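Local coordinates for protein mandelate racemase / muconate lactonizing enzyme (Burkholderia pseudomallei, PDB 2POD) that is of unknown specific function but belongs to the enolase superfamily, binds a sodium ion at its metal site and may be a lyase, at residues 5-10 / 23-28; 115-120 / 341-346. All blocks are in the same frame, centred on the assembly; numbering follows the deposited sequence.

Contact 1: 5-10 / 23-28; sequences ITEIET and LVHTDE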
loop_
_atom_site.group_PDB
_atom_site.type_symbol
_atom_site.label_atom_id
_atom_site.label_comp_id
_atom_site.label_asym_id
_atom_site.label_seq_id
_atom_site.Cartn_x
_atom_site.Cartn_y
_atom_site.Cartn_z
ATOM N N ILE B 5 -7.769 -44.022 23.532
ATOM C CA ILE B 5 -6.447 -44.398 23.023
ATOM C C ILE B 5 -5.638 -45.093 24.120
ATOM O O ILE B 5 -5.486 -44.569 25.227
ATOM C CB ILE B 5 -5.666 -43.175 22.447
ATOM C CG1 ILE B 5 -6.402 -42.584 21.236
ATOM C CG2 ILE B 5 -4.211 -43.554 22.087
ATOM C CD1 ILE B 5 -5.837 -41.262 20.732
ATOM N N THR B 6 -5.126 -46.276 23.797
ATOM C CA THR B 6 -4.452 -47.127 24.770
ATOM C C THR B 6 -2.939 -47.136 24.587
ATOM O O THR B 6 -2.197 -47.260 25.559
ATOM C CB THR B 6 -4.995 -48.574 24.727
ATOM O OG1 THR B 6 -5.080 -49.023 23.365
ATOM C CG2 THR B 6 -6.379 -48.639 25.372
ATOM N N GLU B 7 -2.494 -46.986 23.342
ATOM C CA GLU B 7 -1.131 -47.334 22.942
ATOM C C GLU B 7 -0.748 -46.664 21.615
ATOM O O GLU B 7 -1.537 -46.638 20.671
ATOM C CB GLU B 7 -1.004 -48.855 22.819
ATOM C CG GLU B 7 0.401 -49.407 22.980
ATOM C CD GLU B 7 0.422 -50.926 22.958
ATOM O OE1 GLU B 7 0.754 -51.502 21.899
ATOM O OE2 GLU B 7 0.092 -51.543 23.995
ATOM N N ILE B 8 0.466 -46.123 21.559
ATOM C CA ILE B 8 1.016 -45.551 20.330
ATOM C C ILE B 8 2.350 -46.217 19.985
ATOM O O ILE B 8 3.245 -46.294 20.821
ATOM C CB ILE B 8 1.136 -43.981 20.416
ATOM C CG1 ILE B 8 -0.257 -43.336 20.321
ATOM C CG2 ILE B 8 2.033 -43.426 19.309
ATOM C CD1 ILE B 8 -0.358 -41.945 20.899
ATOM N N GLU B 9 2.469 -46.708 18.754
ATOM C CA GLU B 9 3.648 -47.455 18.318
ATOM C C GLU B 9 4.324 -46.729 17.169
ATOM O O GLU B 9 3.665 -46.382 16.200
ATOM C CB GLU B 9 3.234 -48.840 17.815
ATOM C CG GLU B 9 3.126 -49.903 18.874
ATOM C CD GLU B 9 3.108 -51.303 18.281
ATOM O OE1 GLU B 9 4.121 -52.021 18.429
ATOM O OE2 GLU B 9 2.085 -51.681 17.663
ATOM N N THR B 10 5.636 -46.532 17.255
ATOM C CA THR B 10 6.403 -46.081 16.089
ATOM C C THR B 10 7.247 -47.194 15.481
ATOM O O THR B 10 7.802 -48.031 16.194
ATOM C CB THR B 10 7.297 -44.867 16.403
ATOM O OG1 THR B 10 8.185 -45.194 17.478
ATOM C CG2 THR B 10 6.445 -43.655 16.784
ATOM N N LEU B 23 1.377 -46.174 14.715
ATOM C CA LEU B 23 0.156 -46.938 14.945
ATOM C C LEU B 23 -0.491 -46.485 16.238
ATOM O O LEU B 23 0.165 -46.447 17.277
ATOM C CB LEU B 23 0.464 -48.435 15.029
ATOM C CG LEU B 23 0.835 -49.171 13.741
ATOM C CD1 LEU B 23 1.445 -50.520 14.076
ATOM C CD2 LEU B 23 -0.368 -49.349 12.836
ATOM N N VAL B 24 -1.776 -46.138 16.168
ATOM C CA VAL B 24 -2.514 -45.670 17.342
ATOM C C VAL B 24 -3.578 -46.697 17.717
ATOM O O VAL B 24 -4.501 -46.954 16.943
ATOM C CB VAL B 24 -3.156 -44.268 17.100
ATOM C CG1 VAL B 24 -4.017 -43.839 18.289
ATOM C CG2 VAL B 24 -2.077 -43.227 16.825
ATOM N N HIS B 25 -3.435 -47.285 18.902
ATOM C CA HIS B 25 -4.285 -48.397 19.331
ATOM C C HIS B 25 -5.369 -47.919 20.283
ATOM O O HIS B 25 -5.120 -47.065 21.140
ATOM C CB HIS B 25 -3.453 -49.488 20.022
ATOM C CG HIS B 25 -2.390 -50.080 19.154
ATOM N ND1 HIS B 25 -2.674 -50.886 18.075
ATOM C CD2 HIS B 25 -1.040 -49.978 19.204
ATOM C CE1 HIS B 25 -1.546 -51.255 17.494
ATOM N NE2 HIS B 25 -0.540 -50.721 18.162
ATOM N N THR B 26 -6.564 -48.487 20.133
ATOM C CA THR B 26 -7.675 -48.196 21.033
ATOM C C THR B 26 -8.119 -49.400 21.872
ATOM O O THR B 26 -7.665 -50.524 21.652
ATOM C CB THR B 26 -8.880 -47.572 20.294
ATOM O OG1 THR B 26 -9.187 -48.340 19.126
ATOM C CG2 THR B 26 -8.577 -46.127 19.892
ATOM N N ASP B 27 -9.004 -49.139 22.834
ATOM C CA ASP B 27 -9.529 -50.159 23.739
ATOM C C ASP B 27 -10.394 -51.206 23.042
ATOM O O ASP B 27 -10.443 -52.361 23.467
ATOM C CB ASP B 27 -10.284 -49.527 24.921
ATOM C CG ASP B 27 -11.324 -48.482 24.495
ATOM O OD1 ASP B 27 -11.709 -48.420 23.309
ATOM O OD2 ASP B 27 -11.767 -47.708 25.372
ATOM N N GLU B 28 -11.059 -50.795 21.964
ATOM C CA GLU B 28 -11.954 -51.674 21.217
ATOM C C GLU B 28 -11.236 -52.370 20.063
ATOM O O GLU B 28 -11.873 -52.959 19.185
ATOM C CB GLU B 28 -13.175 -50.895 20.711
ATOM C CG GLU B 28 -14.150 -50.468 21.816
ATOM C CD GLU B 28 -15.227 -49.501 21.331
ATOM O OE1 GLU B 28 -15.664 -49.611 20.159
ATOM O OE2 GLU B 28 -15.639 -48.628 22.132
#

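Contact 2: 115-120 / 341-346; sequences DTIRTY and PNALVQ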
loop_
_atom_site.group_PDB
_atom_site.type_symbol
_atom_site.label_atom_id
_atom_site.label_comp_id
_atom_site.label_asym_id
_atom_site.label_seq_id
_atom_site.Cartn_x
_atom_site.Cartn_y
_atom_site.Cartn_z
ATOM N N ASP B 115 -14.202 -39.572 -9.140
ATOM C CA ASP B 115 -13.877 -40.986 -8.879
ATOM C C ASP B 115 -12.374 -41.261 -8.925
ATOM O O ASP B 115 -11.839 -41.955 -8.059
ATOM C CB ASP B 115 -14.596 -41.916 -9.862
ATOM C CG ASP B 115 -16.109 -41.805 -9.781
ATOM O OD1 ASP B 115 -16.758 -41.858 -10.852
ATOM O OD2 ASP B 115 -16.644 -41.667 -8.656
ATOM N N THR B 116 -11.711 -40.736 -9.952
ATOM C CA THR B 116 -10.257 -40.753 -10.049
ATOM C C THR B 116 -9.746 -39.325 -10.199
ATOM O O THR B 116 -10.498 -38.427 -10.591
ATOM C CB THR B 116 -9.776 -41.559 -11.274
ATOM O OG1 THR B 116 -10.290 -40.967 -12.479
ATOM C CG2 THR B 116 -10.208 -43.032 -11.185
ATOM N N ILE B 117 -8.466 -39.122 -9.901
ATOM C CA ILE B 117 -7.788 -37.875 -10.230
ATOM C C ILE B 117 -6.589 -38.149 -11.118
ATOM O O ILE B 117 -5.919 -39.164 -10.955
ATOM C CB ILE B 117 -7.394 -37.065 -8.961
ATOM C CG1 ILE B 117 -6.789 -35.707 -9.339
ATOM C CG2 ILE B 117 -6.509 -37.875 -8.022
ATOM C CD1 ILE B 117 -6.677 -34.733 -8.208
ATOM N N ARG B 118 -6.356 -37.252 -12.076
ATOM C CA ARG B 118 -5.139 -37.219 -12.881
ATOM C C ARG B 118 -3.886 -37.291 -12.016
ATOM O O ARG B 118 -3.765 -36.589 -11.007
ATOM C CB ARG B 118 -5.120 -35.948 -13.732
ATOM C CG ARG B 118 -4.012 -35.884 -14.764
ATOM C CD ARG B 118 -4.275 -34.769 -15.748
ATOM N NE ARG B 118 -3.133 -34.535 -16.626
ATOM C CZ ARG B 118 -2.307 -33.499 -16.528
ATOM N NH1 ARG B 118 -2.487 -32.579 -15.585
ATOM N NH2 ARG B 118 -1.302 -33.378 -17.385
ATOM N N THR B 119 -2.972 -38.172 -12.404
ATOM C CA THR B 119 -1.673 -38.253 -11.761
ATOM C C THR B 119 -0.599 -37.623 -12.637
ATOM O O THR B 119 -0.801 -37.445 -13.834
ATOM C CB THR B 119 -1.322 -39.708 -11.362
ATOM O OG1 THR B 119 -0.355 -39.692 -10.309
ATOM C CG2 THR B 119 -0.785 -40.520 -12.550
ATOM N N TYR B 120 0.516 -37.249 -12.022
ATOM C CA TYR B 120 1.730 -36.891 -12.742
ATOM C C TYR B 120 2.909 -37.615 -12.127
ATOM O O TYR B 120 2.905 -37.907 -10.927
ATOM C CB TYR B 120 1.959 -35.367 -12.760
ATOM C CG TYR B 120 2.476 -34.731 -11.484
ATOM C CD1 TYR B 120 3.845 -34.507 -11.289
ATOM C CD2 TYR B 120 1.595 -34.322 -10.481
ATOM C CE1 TYR B 120 4.321 -33.918 -10.114
ATOM C CE2 TYR B 120 2.062 -33.719 -9.307
ATOM C CZ TYR B 120 3.424 -33.528 -9.130
ATOM O OH TYR B 120 3.889 -32.930 -7.979
ATOM N N PRO B 341 -12.639 -30.031 -4.104
ATOM C CA PRO B 341 -13.132 -29.487 -5.373
ATOM C C PRO B 341 -12.041 -28.781 -6.188
ATOM O O PRO B 341 -12.110 -28.747 -7.424
ATOM C CB PRO B 341 -14.201 -28.481 -4.935
ATOM C CG PRO B 341 -14.581 -28.885 -3.560
ATOM C CD PRO B 341 -13.349 -29.458 -2.946
ATOM N N ASN B 342 -11.039 -28.235 -5.500
ATOM C CA ASN B 342 -9.913 -27.597 -6.172
ATOM C C ASN B 342 -8.654 -28.442 -6.377
ATOM O O ASN B 342 -7.624 -27.906 -6.754
ATOM C CB ASN B 342 -9.566 -26.255 -5.520
ATOM C CG ASN B 342 -9.060 -26.411 -4.118
ATOM O OD1 ASN B 342 -9.566 -27.234 -3.355
ATOM N ND2 ASN B 342 -8.058 -25.614 -3.758
ATOM N N ALA B 343 -8.729 -29.751 -6.158
ATOM C CA ALA B 343 -7.585 -30.626 -6.457
ATOM C C ALA B 343 -7.244 -30.706 -7.952
ATOM O O ALA B 343 -8.126 -30.827 -8.789
ATOM C CB ALA B 343 -7.795 -31.995 -5.873
ATOM N N LEU B 344 -5.959 -30.593 -8.279
ATOM C CA LEU B 344 -5.516 -30.449 -9.675
ATOM C C LEU B 344 -4.949 -31.774 -10.172
ATOM O O LEU B 344 -5.450 -32.366 -11.138
ATOM C CB LEU B 344 -4.427 -29.374 -9.774
ATOM C CG LEU B 344 -4.131 -28.492 -11.002
ATOM C CD1 LEU B 344 -2.648 -28.124 -11.010
ATOM C CD2 LEU B 344 -4.565 -29.041 -12.362
ATOM N N VAL B 345 -3.885 -32.211 -9.504
ATOM C CA VAL B 345 -3.217 -33.468 -9.798
ATOM C C VAL B 345 -2.821 -34.108 -8.484
ATOM O O VAL B 345 -2.763 -33.440 -7.455
ATOM C CB VAL B 345 -1.946 -33.281 -10.673
ATOM C CG1 VAL B 345 -2.297 -33.324 -12.150
ATOM C CG2 VAL B 345 -1.209 -31.991 -10.323
ATOM N N GLN B 346 -2.565 -35.409 -8.525
ATOM C CA GLN B 346 -1.934 -36.105 -7.420
ATOM C C GLN B 346 -0.582 -36.636 -7.860
ATOM O O GLN B 346 -0.508 -37.487 -8.750
ATOM C CB GLN B 346 -2.828 -37.250 -6.945
ATOM C CG GLN B 346 -2.211 -38.102 -5.856
ATOM C CD GLN B 346 -1.813 -37.287 -4.655
ATOM O OE1 GLN B 346 -0.640 -37.226 -4.292
ATOM N NE2 GLN B 346 -2.788 -36.642 -4.032
#

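Contact 1: 5-10 / 23-28
Glu9 and His25 meet on one face of an antiparallel hairpin, where the two side chains cross at a slant and His25 NE2 donates to Glu9 OE2 at 2.8 Å. The acceptor lies close to the ring plane, whereas the nitrogen reaches OE2 on its anti side, 22° out of the carboxylate plane, and the two flat groups are turned 39° apart. In both residues CG is anti to the carbonyl carbon (chi1 -86° in Glu9), and the extended Glu9 chain then carries OE2 to the imidazole. Glu9 OE1 forms a salt bridge with Arg389. Glu7 crosses the same imidazole with its carboxylate steeply turned to the ring, OE1 lying 3.6 Å from His25 CD2 and hydrogen-bonded to Asn398. These carboxylates could favour a protonated His25, although Arg389 offsets part of their charge.

In the backbone, His25 N donates to Glu7 O at 2.7 Å. Thr6 and Glu7 both face His25 in a classic beta bulge: Thr6 N bonds His25 O at 2.8 Å, while Thr6 OG1 and Glu7 N add weak bonds to the same oxygen. On the opposite face the contact is apolar: Val24 CG1 meets Ile5 CG2 at 3.8 Å, and Val24 CG2 lies 3.9 Å from Ile8 CG1.

Helix 81-101 covers Ile5 and Val24 through Leu93, Ala92 and Ile96, while strands 394-400 and 31-37 flank the hairpin in its four-stranded sheet.

Contact 2: 115-120 / 341-346
The beta/alpha barrel of the enolase superfamily is joined here between strand 117-122 and the start of strand 346-348, a parallel pairing between segments distant in sequence. Thr119 sits beside Gln346 in the bridge. Gln346 N donates to Arg118 O at 3.0 Å, and Gln346 O is taken by Thr119 OG1 at 2.7 Å, nearly in line with the carbonyl bond. Thr119 CB carries its hydroxyl opposite the backbone N (chi1 -157°), which turns OG1 to that oxygen; Tyr120 N adds a weak bond to it, and OG1 also bonds Ser348.

Carbon-rich packing from Ile117, Ala343, Val345 and the aliphatic part of Arg118 surrounds these bonds. Ile117 sends its extended branch toward the loop, CD1 lying 3.8 Å from Ala343 CB, while its CG2 meets Gln346 CB at 3.9 Å. Val345 is gripped between two neighbours. The Arg118 chain runs alongside it, extended to a guanidinium that forms a salt bridge with Asp216 and a cation-pi contact with Tyr191 of a neighbouring subunit.

Tyr120 crosses Val345 at about a right angle; its side chain lies about 6 Å from the sodium ion, and its hydroxyl bonds Lys176. The two branches of Val345 thus part company: CG1 is 3.5 Å from Arg118 NH1, and CG2 is 3.6 Å from Tyr120 CD2.

How the contacts relate
The two contacts hold different sheets, with centres 32 Å apart and nearest atoms about 21 Å apart. Contact 1 ties sequence neighbours into an antiparallel hairpin far from the chain's centre; contact 2 joins residues more than two hundred positions apart, a buried contact within the barrel, near the metal site. Their chemistry follows. In 5-10 / 23-28 the face of Glu7, Glu9 and His25 is mainly polar, though Leu23 shares it, and Ile8 and Val24 pack on the opposite face. In 115-120 / 341-346 a few backbone and hydroxyl bonds sit among carbon-rich groups, and charged Arg118 pairs outside the contact with Asp216. No other chain touches contact 1, while a second subunit packs against contact 2.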